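Local coordinates for protein CupA (Streptococcus pneumoniae, PDB 4F2E) that binds copper(I) as a chaperone with a cupredoxin fold and probably carries the metal in copper resistance, at residues A[4-9]-A[28-33]; A[22-27]-A[48-53]; A[36-41]-A[69-74]; A[55-60]-A[81-86]. All blocks are in the same frame, centred on the assembly; numbering follows the deposited sequence.

Interaction 1: A[4-9]-A[28-33]; sequences GQKAQQ and LIVLKK
V30 is the residue most covered here, lodged against the backbone of G4 and alongside the side chain of K6. With CG1 anti to the backbone N (chi1 -177°), its other methyl, CG2, is directed at the glycine and lies 3.9 Å from G4 C. On the same face of the sheet K6 and V30 run side by side and point the same way, K6 CG being 4.1 Å from V30 CB. The backbones between them are laced in parallel fashion: Q5 N donates to L28 O, V30 N to Q5 O at 2.8 Å, and A7 N to V30 O. I29 and L31 turn to the other face, where L31 CD1 meets A7 CB at 4.1 Å among residues of strands 13-20 and 92-97.

Beyond A7 the pairing stops and the contact becomes looser, with a solvent edge. The Q9 amide lies across the methylenes of K32, with Q9 CD 3.6 Å from K32 CD, while Q9 NE2 is spent on Q14 OE1. At the solvent side one water accepts from K6 NZ at 2.9 Å and, weakly, from K32 NZ; the two ammonium groups stay 6.2 Å apart, NZ to NZ. Strand 5-10 leaves 24-31 at A7, and Q8 makes a backbone hydrogen bond with E15 of strand 13-20 instead. Parallel pairing of the first and third strands is characteristic of the cupredoxin β-sandwich.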
loop_
_atom_site.group_PDB
_atom_site.type_symbol
_atom_site.label_atom_id
_atom_site.label_comp_id
_atom_site.label_asym_id
_atom_site.label_seq_id
_atom_site.Cartn_x
_atom_site.Cartn_y
_atom_site.Cartn_z
ATOM N N GLY A 4 -12.736 -0.790 5.147
ATOM C CA GLY A 4 -11.715 -0.555 4.141
ATOM C C GLY A 4 -11.731 -1.596 3.040
ATOM O O GLY A 4 -12.444 -2.595 3.128
ATOM N N GLN A 5 -10.942 -1.370 1.996
ATOM C CA GLN A 5 -10.913 -2.288 0.866
ATOM C C GLN A 5 -10.080 -3.525 1.172
ATOM O O GLN A 5 -8.885 -3.423 1.440
ATOM C CB GLN A 5 -10.378 -1.588 -0.385
ATOM C CG GLN A 5 -10.270 -2.497 -1.604
ATOM C CD GLN A 5 -11.593 -3.134 -1.982
ATOM O OE1 GLN A 5 -12.610 -2.452 -2.114
ATOM N NE2 GLN A 5 -11.588 -4.452 -2.152
ATOM N N LYS A 6 -10.718 -4.690 1.129
ATOM C CA LYS A 6 -10.020 -5.949 1.348
ATOM C C LYS A 6 -9.201 -6.365 0.132
ATOM O O LYS A 6 -9.616 -6.179 -1.014
ATOM C CB LYS A 6 -11.008 -7.062 1.701
ATOM C CG LYS A 6 -11.663 -6.909 3.058
ATOM C CD LYS A 6 -12.478 -8.141 3.401
ATOM C CE LYS A 6 -13.129 -8.012 4.768
ATOM N NZ LYS A 6 -14.030 -9.162 5.050
ATOM N N ALA A 7 -8.028 -6.927 0.394
ATOM C CA ALA A 7 -7.220 -7.517 -0.659
ATOM C C ALA A 7 -7.945 -8.727 -1.227
ATOM O O ALA A 7 -8.802 -9.318 -0.567
ATOM C CB ALA A 7 -5.857 -7.922 -0.114
ATOM N N GLN A 8 -7.609 -9.081 -2.461
ATOM C CA GLN A 8 -8.134 -10.286 -3.086
ATOM C C GLN A 8 -7.200 -11.450 -2.783
ATOM O O GLN A 8 -5.996 -11.360 -3.016
ATOM C CB GLN A 8 -8.243 -10.092 -4.599
ATOM C CG GLN A 8 -8.755 -11.313 -5.348
ATOM C CD GLN A 8 -8.680 -11.150 -6.856
ATOM O OE1 GLN A 8 -8.052 -10.218 -7.364
ATOM N NE2 GLN A 8 -9.319 -12.061 -7.581
ATOM N N GLN A 9 -7.754 -12.540 -2.262
ATOM C CA GLN A 9 -6.974 -13.740 -1.982
ATOM C C GLN A 9 -6.876 -14.618 -3.225
ATOM O O GLN A 9 -7.897 -14.943 -3.834
ATOM C CB GLN A 9 -7.623 -14.538 -0.848
ATOM C CG GLN A 9 -7.899 -13.724 0.408
ATOM C CD GLN A 9 -6.634 -13.163 1.024
ATOM O OE1 GLN A 9 -5.601 -13.838 1.078
ATOM N NE2 GLN A 9 -6.701 -11.918 1.478
ATOM N N LEU A 28 -7.593 3.223 2.609
ATOM C CA LEU A 28 -7.845 2.290 3.696
ATOM C C LEU A 28 -7.878 0.902 3.085
ATOM O O LEU A 28 -8.729 0.608 2.248
ATOM C CB LEU A 28 -9.183 2.584 4.377
ATOM C CG LEU A 28 -9.317 3.870 5.192
ATOM C CD1 LEU A 28 -10.746 4.038 5.680
ATOM C CD2 LEU A 28 -8.351 3.870 6.365
ATOM N N ILE A 29 -6.938 0.056 3.484
ATOM C CA ILE A 29 -6.866 -1.295 2.944
ATOM C C ILE A 29 -6.800 -2.333 4.053
ATOM O O ILE A 29 -6.282 -2.063 5.137
ATOM C CB ILE A 29 -5.679 -1.459 1.967
ATOM C CG1 ILE A 29 -4.343 -1.268 2.687
ATOM C CG2 ILE A 29 -5.805 -0.474 0.813
ATOM C CD1 ILE A 29 -3.138 -1.444 1.780
ATOM N N VAL A 30 -7.338 -3.515 3.776
ATOM C CA VAL A 30 -7.451 -4.561 4.783
ATOM C C VAL A 30 -6.851 -5.862 4.269
ATOM O O VAL A 30 -7.291 -6.402 3.254
ATOM C CB VAL A 30 -8.925 -4.785 5.195
ATOM C CG1 VAL A 30 -9.011 -5.829 6.293
ATOM C CG2 VAL A 30 -9.552 -3.476 5.654
ATOM N N LEU A 31 -5.839 -6.353 4.979
ATOM C CA LEU A 31 -5.124 -7.560 4.584
ATOM C C LEU A 31 -5.277 -8.674 5.610
ATOM O O LEU A 31 -5.524 -8.418 6.791
ATOM C CB LEU A 31 -3.637 -7.259 4.389
ATOM C CG LEU A 31 -3.201 -6.726 3.021
ATOM C CD1 LEU A 31 -3.963 -5.466 2.640
ATOM C CD2 LEU A 31 -1.701 -6.471 3.014
ATOM N N LYS A 32 -5.123 -9.911 5.147
ATOM C CA LYS A 32 -5.142 -11.073 6.024
ATOM C C LYS A 32 -3.761 -11.330 6.615
ATOM O O LYS A 32 -2.752 -11.321 5.905
ATOM C CB LYS A 32 -5.603 -12.322 5.272
ATOM C CG LYS A 32 -7.095 -12.403 5.011
ATOM C CD LYS A 32 -7.463 -13.792 4.507
ATOM C CE LYS A 32 -8.953 -13.912 4.230
ATOM N NZ LYS A 32 -9.764 -13.708 5.462
ATOM N N LYS A 33 -3.726 -11.577 7.920
ATOM C CA LYS A 33 -2.483 -11.898 8.601
ATOM C C LYS A 33 -1.810 -13.129 7.989
ATOM O O LYS A 33 -2.475 -14.114 7.659
ATOM C CB LYS A 33 -2.754 -12.118 10.093
ATOM C CG LYS A 33 -1.535 -12.500 10.906
ATOM C CD LYS A 33 -1.910 -12.729 12.365
ATOM C CE LYS A 33 -0.810 -13.464 13.114
ATOM N NZ LYS A 33 -1.168 -13.699 14.542
HETATM O O HOH W 1 -12.020 -11.269 5.076
#

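Interaction 2: A[22-27]-A[48-53]; sequences GGYTPE and PCLDQI. With CU1 (copper (I) ion), chain B; CU1 (copper (I) ion), chain C.
The ring of Y24 reaches from strand 24-31 to L50 and I53, and its hydroxyl supplies the polar end of the contact. From CB, which itself meets nothing of 48-53, the chain turns with CG anti to the carbonyl carbon (chi1 -50°), and this swings the ring toward that segment. Its CD1 packs on F41 of strand 37-43. Further out, Y24 CE1 comes within 3.9 Å of I53 CD1. CZ is shared by two methyls that approach the ring obliquely: I53 CD1 and, at 4.1 Å from Y24 CZ, L50 CD2. I53 crosses the tyrosine, whereas L50 runs alongside it, pointing back the other way. At the tip, Y24 OH is flanked by the same two methyls, yet it is not left without a partner. A water in the plane of the ring accepts a hydrogen bond from Y24 OH, 2.6 Å, and donates in turn to L50 O at 2.9 Å and Q52 O at 2.7 Å. The other methyl of L50, CD1, rests on the backbone of G22 and G23, 4.0 Å from each nitrogen.

Just before L50 lies C49, whose SG and O both bind the same copper(I) ion, each at 2.2 Å, with C86 SG as its third ligand; C49 SG also bridges to a second copper, held by M88 and M90 too. With no direct hydrogen bond between the segments, one water satisfies the tyrosine hydroxyl and two carbonyls within apolar packing, and the sulfur-rich ligand set next to it is consistent with holding soft copper(I).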
loop_
_atom_site.group_PDB
_atom_site.type_symbol
_atom_site.label_atom_id
_atom_site.label_comp_id
_atom_site.label_asym_id
_atom_site.label_seq_id
_atom_site.Cartn_x
_atom_site.Cartn_y
_atom_site.Cartn_z
ATOM N N GLY A 22 -3.368 12.362 -6.279
ATOM C CA GLY A 22 -3.648 13.302 -5.206
ATOM C C GLY A 22 -3.700 12.588 -3.871
ATOM O O GLY A 22 -4.527 12.891 -3.010
ATOM N N GLY A 23 -2.796 11.634 -3.699
ATOM C CA GLY A 23 -2.838 10.743 -2.559
ATOM C C GLY A 23 -3.061 9.326 -3.044
ATOM O O GLY A 23 -2.678 8.979 -4.160
ATOM N N TYR A 24 -3.695 8.512 -2.211
ATOM C CA TYR A 24 -3.877 7.101 -2.516
ATOM C C TYR A 24 -5.346 6.752 -2.425
ATOM O O TYR A 24 -6.021 7.151 -1.485
ATOM C CB TYR A 24 -3.063 6.247 -1.535
ATOM C CG TYR A 24 -1.639 6.730 -1.446
ATOM C CD1 TYR A 24 -0.763 6.536 -2.503
ATOM C CD2 TYR A 24 -1.185 7.423 -0.331
ATOM C CE1 TYR A 24 0.533 6.998 -2.451
ATOM C CE2 TYR A 24 0.120 7.889 -0.267
ATOM C CZ TYR A 24 0.971 7.673 -1.332
ATOM O OH TYR A 24 2.268 8.130 -1.289
ATOM N N THR A 25 -5.851 6.024 -3.413
ATOM C CA THR A 25 -7.211 5.515 -3.326
ATOM C C THR A 25 -7.252 4.078 -3.833
ATOM O O THR A 25 -6.780 3.787 -4.928
ATOM C CB THR A 25 -8.228 6.417 -4.069
ATOM O OG1 THR A 25 -9.561 6.015 -3.730
ATOM C CG2 THR A 25 -8.035 6.343 -5.578
ATOM N N PRO A 26 -7.778 3.162 -3.010
ATOM C CA PRO A 26 -8.263 3.428 -1.649
ATOM C C PRO A 26 -7.119 3.714 -0.670
ATOM O O PRO A 26 -6.011 3.196 -0.844
ATOM C CB PRO A 26 -8.958 2.117 -1.275
ATOM C CG PRO A 26 -8.223 1.078 -2.054
ATOM C CD PRO A 26 -7.884 1.735 -3.365
ATOM N N GLU A 27 -7.387 4.540 0.339
ATOM C CA GLU A 27 -6.379 4.888 1.343
ATOM C C GLU A 27 -6.604 4.110 2.635
ATOM O O GLU A 27 -5.924 4.332 3.639
ATOM C CB GLU A 27 -6.377 6.393 1.617
ATOM C CG GLU A 27 -7.666 6.917 2.228
ATOM C CD GLU A 27 -7.648 8.420 2.437
ATOM O OE1 GLU A 27 -6.863 9.112 1.755
ATOM O OE2 GLU A 27 -8.421 8.911 3.285
ATOM N N PRO A 48 5.926 15.754 -7.613
ATOM C CA PRO A 48 7.091 15.276 -6.859
ATOM C C PRO A 48 6.727 14.848 -5.437
ATOM O O PRO A 48 7.442 14.048 -4.841
ATOM C CB PRO A 48 8.016 16.496 -6.837
ATOM C CG PRO A 48 7.651 17.248 -8.081
ATOM C CD PRO A 48 6.166 17.076 -8.222
ATOM N N CYS A 49 5.626 15.369 -4.907
ATOM C CA CYS A 49 5.165 14.965 -3.583
ATOM C C CYS A 49 4.949 13.449 -3.513
ATOM O O CYS A 49 5.064 12.845 -2.445
ATOM C CB CYS A 49 3.871 15.705 -3.226
ATOM S SG CYS A 49 3.310 15.521 -1.508
ATOM N N LEU A 50 4.649 12.839 -4.657
ATOM C CA LEU A 50 4.286 11.422 -4.703
ATOM C C LEU A 50 5.371 10.523 -5.309
ATOM O O LEU A 50 5.090 9.407 -5.746
ATOM C CB LEU A 50 2.955 11.253 -5.444
ATOM C CG LEU A 50 1.765 11.912 -4.739
ATOM C CD1 LEU A 50 0.593 12.102 -5.693
ATOM C CD2 LEU A 50 1.344 11.101 -3.519
ATOM N N ASP A 51 6.612 11.005 -5.307
ATOM C CA ASP A 51 7.728 10.275 -5.910
ATOM C C ASP A 51 8.076 8.969 -5.202
ATOM O O ASP A 51 8.591 8.038 -5.824
ATOM C CB ASP A 51 8.977 11.157 -5.979
ATOM C CG ASP A 51 8.949 12.119 -7.145
ATOM O OD1 ASP A 51 8.083 11.963 -8.029
ATOM O OD2 ASP A 51 9.807 13.025 -7.182
ATOM N N GLN A 52 7.810 8.901 -3.902
ATOM C CA GLN A 52 8.163 7.716 -3.130
ATOM C C GLN A 52 6.995 7.177 -2.320
ATOM O O GLN A 52 6.067 7.912 -1.975
ATOM C CB GLN A 52 9.340 8.007 -2.199
ATOM C CG GLN A 52 10.641 8.285 -2.925
ATOM C CD GLN A 52 11.143 9.693 -2.700
ATOM O OE1 GLN A 52 11.083 10.216 -1.587
ATOM N NE2 GLN A 52 11.642 10.319 -3.761
ATOM N N ILE A 53 7.050 5.880 -2.032
ATOM C CA ILE A 53 6.087 5.229 -1.154
ATOM C C ILE A 53 6.841 4.653 0.040
ATOM O O ILE A 53 7.927 4.092 -0.116
ATOM C CB ILE A 53 5.291 4.119 -1.886
ATOM C CG1 ILE A 53 4.154 3.591 -1.005
ATOM C CG2 ILE A 53 6.212 2.979 -2.324
ATOM C CD1 ILE A 53 3.105 4.633 -0.659
HETATM CU CU CU1 B . 3.993 13.649 -0.686
HETATM CU CU CU1 C . 4.894 16.646 -0.371
HETATM O O HOH W 2 3.822 8.203 -3.425
#

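Interaction 3: A[36-41]-A[69-74]; sequences PARIVF and EYVVEI
The ring of F41 meets V72 CG2 of the adjoining strand obliquely, and F41 has more surface buried by the pairing than any other residue here. CG stands anti to the carbonyl carbon (chi1 -71°), which brings CE1 to 3.7 Å from V72 CG2, while Y70 O lies in the ring plane at the edge. The backbones of F41 and Y70 close a hydrogen-bonded pair, F41 N to Y70 O and Y70 N to F41 O, both 2.8 Å. V18 and V20 of strand 13-20, with I53 and F55, also touch the ring.

I74, at the far end of the same face, holds CG1 between its backbone N and carbonyl carbon (chi1 58°). CD1 then meets I39 CD1 at 4.0 Å, and CG1 touches A37 CB. A37 N gives a short bond of 2.7 Å to I74 O, but the return bond from I74 N is weak. Strands 37-43 and 69-74 run antiparallel, 154° between their directions, and form part of the cupredoxin-like sandwich; A37, I39, F41, V72 and I74 face its interior, against M95, F55 and I53.

V71 belongs to the opposite face. Its CG1 sits over one face of the R38 guanidinium, 3.8 Å from R38 NH1, and its CG2 packs on V40 CG2 at 4.0 Å. R38 makes its salt bridge elsewhere, NE to E15, as E69 does with R17; E69 still lays its carboxylate on this face, with OE2 3.5 Å from V40 CG1.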
loop_
_atom_site.group_PDB
_atom_site.type_symbol
_atom_site.label_atom_id
_atom_site.label_comp_id
_atom_site.label_asym_id
_atom_site.label_seq_id
_atom_site.Cartn_x
_atom_site.Cartn_y
_atom_site.Cartn_z
ATOM N N PRO A 36 1.284 -13.657 2.133
ATOM C CA PRO A 36 2.141 -12.769 1.338
ATOM C C PRO A 36 1.303 -11.785 0.531
ATOM O O PRO A 36 0.323 -12.189 -0.095
ATOM C CB PRO A 36 2.879 -13.737 0.412
ATOM C CG PRO A 36 2.907 -15.023 1.175
ATOM C CD PRO A 36 1.600 -15.079 1.911
ATOM N N ALA A 37 1.679 -10.513 0.552
ATOM C CA ALA A 37 0.859 -9.470 -0.054
ATOM C C ALA A 37 1.550 -8.744 -1.199
ATOM O O ALA A 37 2.764 -8.528 -1.182
ATOM C CB ALA A 37 0.409 -8.468 1.007
ATOM N N ARG A 38 0.745 -8.388 -2.195
ATOM C CA ARG A 38 1.145 -7.522 -3.290
ATOM C C ARG A 38 0.277 -6.278 -3.219
ATOM O O ARG A 38 -0.943 -6.354 -3.393
ATOM C CB ARG A 38 0.915 -8.213 -4.635
ATOM C CG ARG A 38 1.892 -9.325 -4.962
ATOM C CD ARG A 38 1.414 -10.143 -6.157
ATOM N NE ARG A 38 0.930 -9.310 -7.256
ATOM C CZ ARG A 38 1.709 -8.706 -8.146
ATOM N NH1 ARG A 38 3.027 -8.828 -8.067
ATOM N NH2 ARG A 38 1.172 -7.972 -9.114
ATOM N N ILE A 39 0.896 -5.139 -2.940
ATOM C CA ILE A 39 0.187 -3.873 -2.943
ATOM C C ILE A 39 0.664 -3.120 -4.174
ATOM O O ILE A 39 1.796 -2.638 -4.227
ATOM C CB ILE A 39 0.438 -3.081 -1.648
ATOM C CG1 ILE A 39 0.197 -3.984 -0.434
ATOM C CG2 ILE A 39 -0.463 -1.855 -1.587
ATOM C CD1 ILE A 39 0.576 -3.360 0.893
ATOM N N VAL A 40 -0.200 -3.065 -5.181
ATOM C CA VAL A 40 0.183 -2.587 -6.496
ATOM C C VAL A 40 -0.155 -1.113 -6.648
ATOM O O VAL A 40 -1.327 -0.744 -6.755
ATOM C CB VAL A 40 -0.528 -3.392 -7.597
ATOM C CG1 VAL A 40 -0.020 -2.976 -8.970
ATOM C CG2 VAL A 40 -0.321 -4.884 -7.371
ATOM N N PHE A 41 0.874 -0.273 -6.659
ATOM C CA PHE A 41 0.684 1.162 -6.806
ATOM C C PHE A 41 0.748 1.564 -8.266
ATOM O O PHE A 41 1.771 1.378 -8.929
ATOM C CB PHE A 41 1.723 1.934 -5.990
ATOM C CG PHE A 41 1.506 1.838 -4.510
ATOM C CD1 PHE A 41 2.009 0.766 -3.790
ATOM C CD2 PHE A 41 0.782 2.811 -3.838
ATOM C CE1 PHE A 41 1.801 0.669 -2.431
ATOM C CE2 PHE A 41 0.571 2.717 -2.475
ATOM C CZ PHE A 41 1.080 1.649 -1.771
ATOM N N GLU A 69 3.213 0.890 -12.892
ATOM C CA GLU A 69 2.882 0.144 -11.689
ATOM C C GLU A 69 4.151 -0.175 -10.921
ATOM O O GLU A 69 5.197 -0.458 -11.508
ATOM C CB GLU A 69 2.179 -1.168 -12.037
ATOM C CG GLU A 69 0.757 -1.027 -12.533
ATOM C CD GLU A 69 0.102 -2.375 -12.766
ATOM O OE1 GLU A 69 -1.022 -2.408 -13.308
ATOM O OE2 GLU A 69 0.715 -3.403 -12.402
ATOM N N TYR A 70 4.056 -0.131 -9.601
ATOM C CA TYR A 70 5.133 -0.604 -8.753
ATOM C C TYR A 70 4.535 -1.403 -7.612
ATOM O O TYR A 70 3.600 -0.948 -6.959
ATOM C CB TYR A 70 5.956 0.553 -8.197
ATOM C CG TYR A 70 7.051 0.076 -7.281
ATOM C CD1 TYR A 70 8.292 -0.282 -7.787
ATOM C CD2 TYR A 70 6.836 -0.047 -5.916
ATOM C CE1 TYR A 70 9.294 -0.733 -6.960
ATOM C CE2 TYR A 70 7.837 -0.499 -5.075
ATOM C CZ TYR A 70 9.064 -0.840 -5.606
ATOM O OH TYR A 70 10.072 -1.292 -4.784
ATOM N N VAL A 71 5.077 -2.589 -7.366
ATOM C CA VAL A 71 4.511 -3.483 -6.365
ATOM C C VAL A 71 5.304 -3.495 -5.069
ATOM O O VAL A 71 6.490 -3.825 -5.051
ATOM C CB VAL A 71 4.400 -4.926 -6.892
ATOM C CG1 VAL A 71 3.734 -5.817 -5.851
ATOM C CG2 VAL A 71 3.614 -4.951 -8.188
ATOM N N VAL A 72 4.634 -3.126 -3.983
ATOM C CA VAL A 72 5.185 -3.300 -2.652
ATOM C C VAL A 72 4.824 -4.698 -2.171
ATOM O O VAL A 72 3.651 -5.075 -2.139
ATOM C CB VAL A 72 4.627 -2.252 -1.673
ATOM C CG1 VAL A 72 4.989 -2.612 -0.241
ATOM C CG2 VAL A 72 5.145 -0.868 -2.027
ATOM N N GLU A 73 5.835 -5.482 -1.819
ATOM C CA GLU A 73 5.600 -6.825 -1.312
ATOM C C GLU A 73 5.960 -6.912 0.161
ATOM O O GLU A 73 7.079 -6.587 0.558
ATOM C CB GLU A 73 6.382 -7.855 -2.121
ATOM C CG GLU A 73 5.994 -7.872 -3.589
ATOM C CD GLU A 73 6.739 -8.923 -4.375
ATOM O OE1 GLU A 73 7.781 -8.583 -4.975
ATOM O OE2 GLU A 73 6.281 -10.084 -4.396
ATOM N N ILE A 74 4.990 -7.330 0.966
ATOM C CA ILE A 74 5.196 -7.547 2.391
ATOM C C ILE A 74 4.421 -8.788 2.808
ATOM O O ILE A 74 3.475 -9.187 2.135
ATOM C CB ILE A 74 4.709 -6.344 3.235
ATOM C CG1 ILE A 74 3.224 -6.072 2.984
ATOM C CG2 ILE A 74 5.539 -5.102 2.939
ATOM C CD1 ILE A 74 2.638 -4.999 3.887
HETATM O O HOH W 3 4.544 -10.726 -1.600
#

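Interaction 4: A[55-60]-A[81-86]; sequences FPDFGV and EFSFAC. With CU1 (copper (I) ion), chain B.
F55 and F84 stand almost parallel, 16° between their ring planes, but offset so that little of one ring covers the other. What covers the F55 ring is F84 CB, 3.5 Å from the ring centroid and almost on its normal, a CH-pi contact. F84 takes the conformation with CG between its backbone N and carbonyl carbon (chi1 61°), which carries its own ring past F55 toward I29.

The second aromatic pair is turned differently. F58 presents its edge to the face of F82, planes 65° apart and centroids 5.3 Å away. D57 OD1 comes to the edge of the F82 ring, near its plane, 3.6 Å from F82 CD2. That oxygen also receives two waters, one donating to S83 O as well at 2.7 Å, the other accepting from S83 N.

The loop is fixed from within: F58 N and V60 N reach F55 O from opposite faces of its plane, and G59 and V60 both face F55 in a G1 bulge. A bulged hairpin thus flanks strand 80-86, whose C86 SG binds copper(I) at 2.2 Å, as cupredoxins carry a metal-binding cysteine near the end of the penultimate strand.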
loop_
_atom_site.group_PDB
_atom_site.type_symbol
_atom_site.label_atom_id
_atom_site.label_comp_id
_atom_site.label_asym_id
_atom_site.label_seq_id
_atom_site.Cartn_x
_atom_site.Cartn_y
_atom_site.Cartn_z
ATOM N N PHE A 55 6.391 2.372 3.737
ATOM C CA PHE A 55 5.717 1.571 4.757
ATOM C C PHE A 55 6.711 1.437 5.906
ATOM O O PHE A 55 7.508 0.502 5.926
ATOM C CB PHE A 55 5.358 0.182 4.220
ATOM C CG PHE A 55 4.147 0.158 3.326
ATOM C CD1 PHE A 55 4.199 0.693 2.049
ATOM C CD2 PHE A 55 2.967 -0.434 3.755
ATOM C CE1 PHE A 55 3.086 0.659 1.223
ATOM C CE2 PHE A 55 1.854 -0.469 2.933
ATOM C CZ PHE A 55 1.916 0.074 1.664
ATOM N N PRO A 56 6.658 2.363 6.874
ATOM C CA PRO A 56 7.706 2.442 7.900
ATOM C C PRO A 56 7.796 1.209 8.800
ATOM O O PRO A 56 8.883 0.905 9.292
ATOM C CB PRO A 56 7.308 3.679 8.715
ATOM C CG PRO A 56 5.844 3.830 8.485
ATOM C CD PRO A 56 5.604 3.372 7.077
ATOM N N ASP A 57 6.685 0.513 9.015
ATOM C CA ASP A 57 6.700 -0.674 9.867
ATOM C C ASP A 57 7.376 -1.862 9.203
ATOM O O ASP A 57 7.809 -2.797 9.879
ATOM C CB ASP A 57 5.282 -1.051 10.286
ATOM C CG ASP A 57 4.569 0.081 10.979
ATOM O OD1 ASP A 57 3.629 0.643 10.384
ATOM O OD2 ASP A 57 4.966 0.419 12.112
ATOM N N PHE A 58 7.467 -1.824 7.878
ATOM C CA PHE A 58 7.976 -2.958 7.119
ATOM C C PHE A 58 9.328 -2.686 6.463
ATOM O O PHE A 58 9.881 -3.558 5.797
ATOM C CB PHE A 58 6.933 -3.401 6.086
ATOM C CG PHE A 58 5.646 -3.871 6.702
ATOM C CD1 PHE A 58 5.462 -5.207 7.013
ATOM C CD2 PHE A 58 4.628 -2.974 6.990
ATOM C CE1 PHE A 58 4.285 -5.646 7.595
ATOM C CE2 PHE A 58 3.448 -3.407 7.572
ATOM C CZ PHE A 58 3.276 -4.747 7.870
ATOM N N GLY A 59 9.859 -1.482 6.657
ATOM C CA GLY A 59 11.170 -1.131 6.139
ATOM C C GLY A 59 11.202 -0.764 4.666
ATOM O O GLY A 59 12.272 -0.690 4.060
ATOM N N VAL A 60 10.033 -0.522 4.085
ATOM C CA VAL A 60 9.946 -0.185 2.669
ATOM C C VAL A 60 9.948 1.322 2.430
ATOM O O VAL A 60 9.185 2.065 3.051
ATOM C CB VAL A 60 8.679 -0.782 2.028
ATOM C CG1 VAL A 60 8.547 -0.327 0.580
ATOM C CG2 VAL A 60 8.704 -2.300 2.117
ATOM N N GLU A 81 -2.812 -2.034 13.002
ATOM C CA GLU A 81 -2.964 -0.932 12.062
ATOM C C GLU A 81 -1.587 -0.383 11.716
ATOM O O GLU A 81 -0.790 -0.074 12.604
ATOM C CB GLU A 81 -3.836 0.157 12.661
ATOM N N PHE A 82 -1.312 -0.262 10.424
ATOM C CA PHE A 82 -0.000 0.165 9.956
ATOM C C PHE A 82 -0.146 1.273 8.936
ATOM O O PHE A 82 -1.019 1.228 8.070
ATOM C CB PHE A 82 0.755 -1.017 9.352
ATOM C CG PHE A 82 0.828 -2.203 10.266
ATOM C CD1 PHE A 82 -0.091 -3.232 10.161
ATOM C CD2 PHE A 82 1.800 -2.275 11.247
ATOM C CE1 PHE A 82 -0.032 -4.321 11.010
ATOM C CE2 PHE A 82 1.866 -3.357 12.098
ATOM C CZ PHE A 82 0.948 -4.383 11.981
ATOM N N SER A 83 0.716 2.273 9.037
ATOM C CA SER A 83 0.611 3.435 8.174
ATOM C C SER A 83 1.382 3.228 6.881
ATOM O O SER A 83 2.332 2.447 6.818
ATOM C CB SER A 83 1.160 4.667 8.890
ATOM O OG SER A 83 2.558 4.537 9.085
ATOM N N PHE A 84 0.954 3.920 5.837
ATOM C CA PHE A 84 1.826 4.148 4.700
ATOM C C PHE A 84 1.679 5.592 4.265
ATOM O O PHE A 84 0.703 6.255 4.612
ATOM C CB PHE A 84 1.627 3.134 3.555
ATOM C CG PHE A 84 0.251 3.124 2.933
ATOM C CD1 PHE A 84 -0.030 3.902 1.818
ATOM C CD2 PHE A 84 -0.738 2.281 3.420
ATOM C CE1 PHE A 84 -1.280 3.866 1.223
ATOM C CE2 PHE A 84 -1.995 2.242 2.833
ATOM C CZ PHE A 84 -2.266 3.035 1.730
ATOM N N ALA A 85 2.673 6.090 3.547
ATOM C CA ALA A 85 2.699 7.497 3.192
ATOM C C ALA A 85 3.681 7.739 2.068
ATOM O O ALA A 85 4.453 6.852 1.701
ATOM C CB ALA A 85 3.072 8.338 4.403
ATOM N N CYS A 86 3.644 8.940 1.510
ATOM C CA CYS A 86 4.633 9.328 0.521
ATOM C C CYS A 86 5.959 9.575 1.226
ATOM O O CYS A 86 6.033 9.549 2.457
ATOM C CB CYS A 86 4.186 10.579 -0.226
ATOM S SG CYS A 86 4.215 12.066 0.793
HETATM CU CU CU1 B . 3.993 13.649 -0.686
HETATM O O HOH W 4 4.006 0.468 7.713
HETATM O O HOH W 5 2.258 2.453 11.789
#

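How the interactions relate
From the N terminus, interaction 1 closes the first loop by bringing 28-33 back beside 4-9. Interaction 2 opens at 22-27, before that loop is shut, and closes at 48-53, so the two cross. Interaction 3 starts at 36-41, inside the span of interaction 2, and ends beyond it at 69-74; interaction 4 crosses it in turn, running from 55-60 to 81-86. None nests within another, and interaction 1 is in series with 3 and 4. Their side chains converge inside the sandwich: I29 meets I39 and F84, while F41 meets I53 and F55. Interactions 2 and 4, in series along the chain, meet at one copper(I) through C49 and C86, at the opposite end from interaction 1.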